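Spermidine synthase (PDB 3GJY) probably takes part in polyamine biosynthesis as a spermidine synthase, transferring an aminopropyl group from decarboxylated S-adenosylmethionine to putrescine. Local coordinates at residues 64-69 / 101-106. Residues are numbered along the deposited sequence; the frame is centred on the assembly and turned at random.
Sequences QALEFE and CTMARY
The irregular chain of 64-69 passes the first turn of helix 102-110 and comes closest at Q64 and Y106, whose CA atoms are 5.3 Å apart; no direct hydrogen bond joins the two segments. L66 points its side chain at the helix and splits its branches: CD1 sits over one face of the Y106 ring, a CH-pi contact 4.0 Å from the centroid, and also meets the selenomethionine methyl M103 CE at 3.8 Å, while CD2 reaches T102 CG2. With CG of Y106 anti to the backbone N (chi1 176°), the ring is carried out beside the loop, where L66 CD1 meets that face. This links the connection from the N-terminal antiparallel sheet to the Rossmann-like methyltransferase fold with the helix that follows its strand 92-96. Q64 CA lies 3.7 Å from Y106 CD1 and Q64 CG 4.0 Å from Y106 CE1, the two side chains crossing at about a right angle, while Q64 O lies at the ring edge, in its plane. One water donates to Q64 OE1 and also pairs with Y106 OH, both at 2.8 Å; Q64 NE2 bonds to D109, and Y106 OH to R79. A second water, in the guanidinium plane, bridges R105 NH1 (2.9 Å) and A65 O, while R105 NH2 salt-bridges D134.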
loop_
_atom_site.group_PDB
_atom_site.type_symbol
_atom_site.label_atom_id
_atom_site.label_comp_id
_atom_site.label_asym_id
_atom_site.label_seq_id
_atom_site.Cartn_x
_atom_site.Cartn_y
_atom_site.Cartn_z
ATOM N N GLN A 64 10.029 -3.020 12.628
ATOM C CA GLN A 64 9.588 -1.641 12.419
ATOM C C GLN A 64 10.575 -0.763 11.633
ATOM O O GLN A 64 10.282 0.412 11.395
ATOM C CB GLN A 64 9.176 -1.011 13.743
ATOM C CG GLN A 64 7.843 -1.580 14.244
ATOM C CD GLN A 64 7.350 -0.860 15.501
ATOM O OE1 GLN A 64 7.349 0.388 15.567
ATOM N NE2 GLN A 64 6.886 -1.637 16.478
ATOM N N ALA A 65 11.712 -1.330 11.215
ATOM C CA ALA A 65 12.700 -0.558 10.452
ATOM C C ALA A 65 12.374 -0.573 8.972
ATOM O O ALA A 65 12.412 -1.636 8.334
ATOM C CB ALA A 65 14.110 -1.101 10.688
ATOM N N LEU A 66 12.026 0.603 8.440
ATOM C CA LEU A 66 11.632 0.747 7.028
ATOM C C LEU A 66 12.544 1.716 6.316
ATOM O O LEU A 66 12.774 2.811 6.847
ATOM C CB LEU A 66 10.192 1.272 6.920
ATOM C CG LEU A 66 9.077 0.409 7.576
ATOM C CD1 LEU A 66 7.747 1.186 7.608
ATOM C CD2 LEU A 66 8.909 -0.946 6.876
ATOM N N GLU A 67 12.975 1.369 5.111
ATOM C CA GLU A 67 13.860 2.255 4.341
ATOM C C GLU A 67 13.219 2.884 3.122
ATOM O O GLU A 67 13.662 3.924 2.631
ATOM C CB GLU A 67 15.210 1.603 4.013
ATOM C CG GLU A 67 16.090 1.631 5.256
ATOM C CD GLU A 67 17.486 1.101 5.059
ATOM O OE1 GLU A 67 17.992 1.073 3.909
ATOM O OE2 GLU A 67 18.080 0.706 6.100
ATOM N N PHE A 68 12.146 2.280 2.652
ATOM C CA PHE A 68 11.365 2.802 1.550
ATOM C C PHE A 68 10.460 3.903 2.050
ATOM O O PHE A 68 9.647 3.673 2.942
ATOM C CB PHE A 68 10.533 1.687 0.874
ATOM C CG PHE A 68 11.335 0.880 -0.109
ATOM C CD1 PHE A 68 12.325 0.020 0.341
ATOM C CD2 PHE A 68 11.153 1.047 -1.483
ATOM C CE1 PHE A 68 13.139 -0.666 -0.562
ATOM C CE2 PHE A 68 11.961 0.349 -2.400
ATOM C CZ PHE A 68 12.934 -0.535 -1.926
ATOM N N GLU A 69 10.621 5.104 1.490
ATOM C CA GLU A 69 9.860 6.262 1.971
ATOM C C GLU A 69 8.363 6.036 1.926
ATOM O O GLU A 69 7.648 6.329 2.882
ATOM C CB GLU A 69 10.216 7.539 1.180
ATOM C CG GLU A 69 11.730 7.888 1.236
ATOM C CD GLU A 69 12.204 8.321 2.607
ATOM O OE1 GLU A 69 11.386 8.790 3.418
ATOM O OE2 GLU A 69 13.420 8.192 2.887
ATOM N N CYS A 101 6.319 -9.018 1.790
ATOM C CA CYS A 101 5.453 -8.952 2.981
ATOM C C CYS A 101 5.935 -7.992 4.064
ATOM O O CYS A 101 5.567 -8.137 5.228
ATOM C CB CYS A 101 5.261 -10.345 3.598
ATOM S SG CYS A 101 4.451 -11.543 2.520
ATOM N N THR A 102 6.753 -7.008 3.682
ATOM C CA THR A 102 7.354 -6.125 4.673
ATOM C C THR A 102 6.342 -5.216 5.372
ATOM O O THR A 102 6.434 -5.022 6.600
ATOM C CB THR A 102 8.471 -5.345 4.015
ATOM O OG1 THR A 102 9.416 -6.302 3.483
ATOM C CG2 THR A 102 9.144 -4.314 4.984
HETATM N N MSE A 103 5.394 -4.632 4.635
HETATM C CA MSE A 103 4.360 -3.830 5.275
HETATM C C MSE A 103 3.514 -4.681 6.258
HETATM O O MSE A 103 3.165 -4.243 7.351
HETATM C CB MSE A 103 3.466 -3.214 4.186
HETATM C CG MSE A 103 2.691 -2.004 4.607
HETATM SE SE MSE A 103 3.677 -0.264 4.556
HETATM C CE MSE A 103 4.454 -0.281 6.375
ATOM N N ALA A 104 3.155 -5.901 5.838
ATOM C CA ALA A 104 2.416 -6.829 6.702
ATOM C C ALA A 104 3.182 -7.122 7.998
ATOM O O ALA A 104 2.621 -7.125 9.111
ATOM C CB ALA A 104 2.042 -8.127 5.944
ATOM N N ARG A 105 4.477 -7.385 7.830
ATOM C CA ARG A 105 5.397 -7.639 8.951
ATOM C C ARG A 105 5.453 -6.434 9.911
ATOM O O ARG A 105 5.489 -6.580 11.145
ATOM C CB ARG A 105 6.768 -7.951 8.342
ATOM C CG ARG A 105 7.950 -8.080 9.322
ATOM C CD ARG A 105 9.180 -8.440 8.500
ATOM N NE ARG A 105 10.435 -8.481 9.256
ATOM C CZ ARG A 105 11.364 -7.532 9.236
ATOM N NH1 ARG A 105 11.172 -6.384 8.581
ATOM N NH2 ARG A 105 12.500 -7.760 9.869
ATOM N N TYR A 106 5.459 -5.232 9.328
ATOM C CA TYR A 106 5.472 -4.008 10.118
ATOM C C TYR A 106 4.206 -3.888 10.974
ATOM O O TYR A 106 4.269 -3.704 12.202
ATOM C CB TYR A 106 5.586 -2.815 9.149
ATOM C CG TYR A 106 5.507 -1.491 9.847
ATOM C CD1 TYR A 106 6.657 -0.881 10.366
ATOM C CD2 TYR A 106 4.294 -0.842 10.008
ATOM C CE1 TYR A 106 6.585 0.341 11.027
ATOM C CE2 TYR A 106 4.196 0.371 10.696
ATOM C CZ TYR A 106 5.354 0.954 11.211
ATOM O OH TYR A 106 5.260 2.154 11.873
HETATM O O HOH W 1 7.281 2.482 13.715
HETATM O O HOH W 2 13.085 -4.216 8.929
#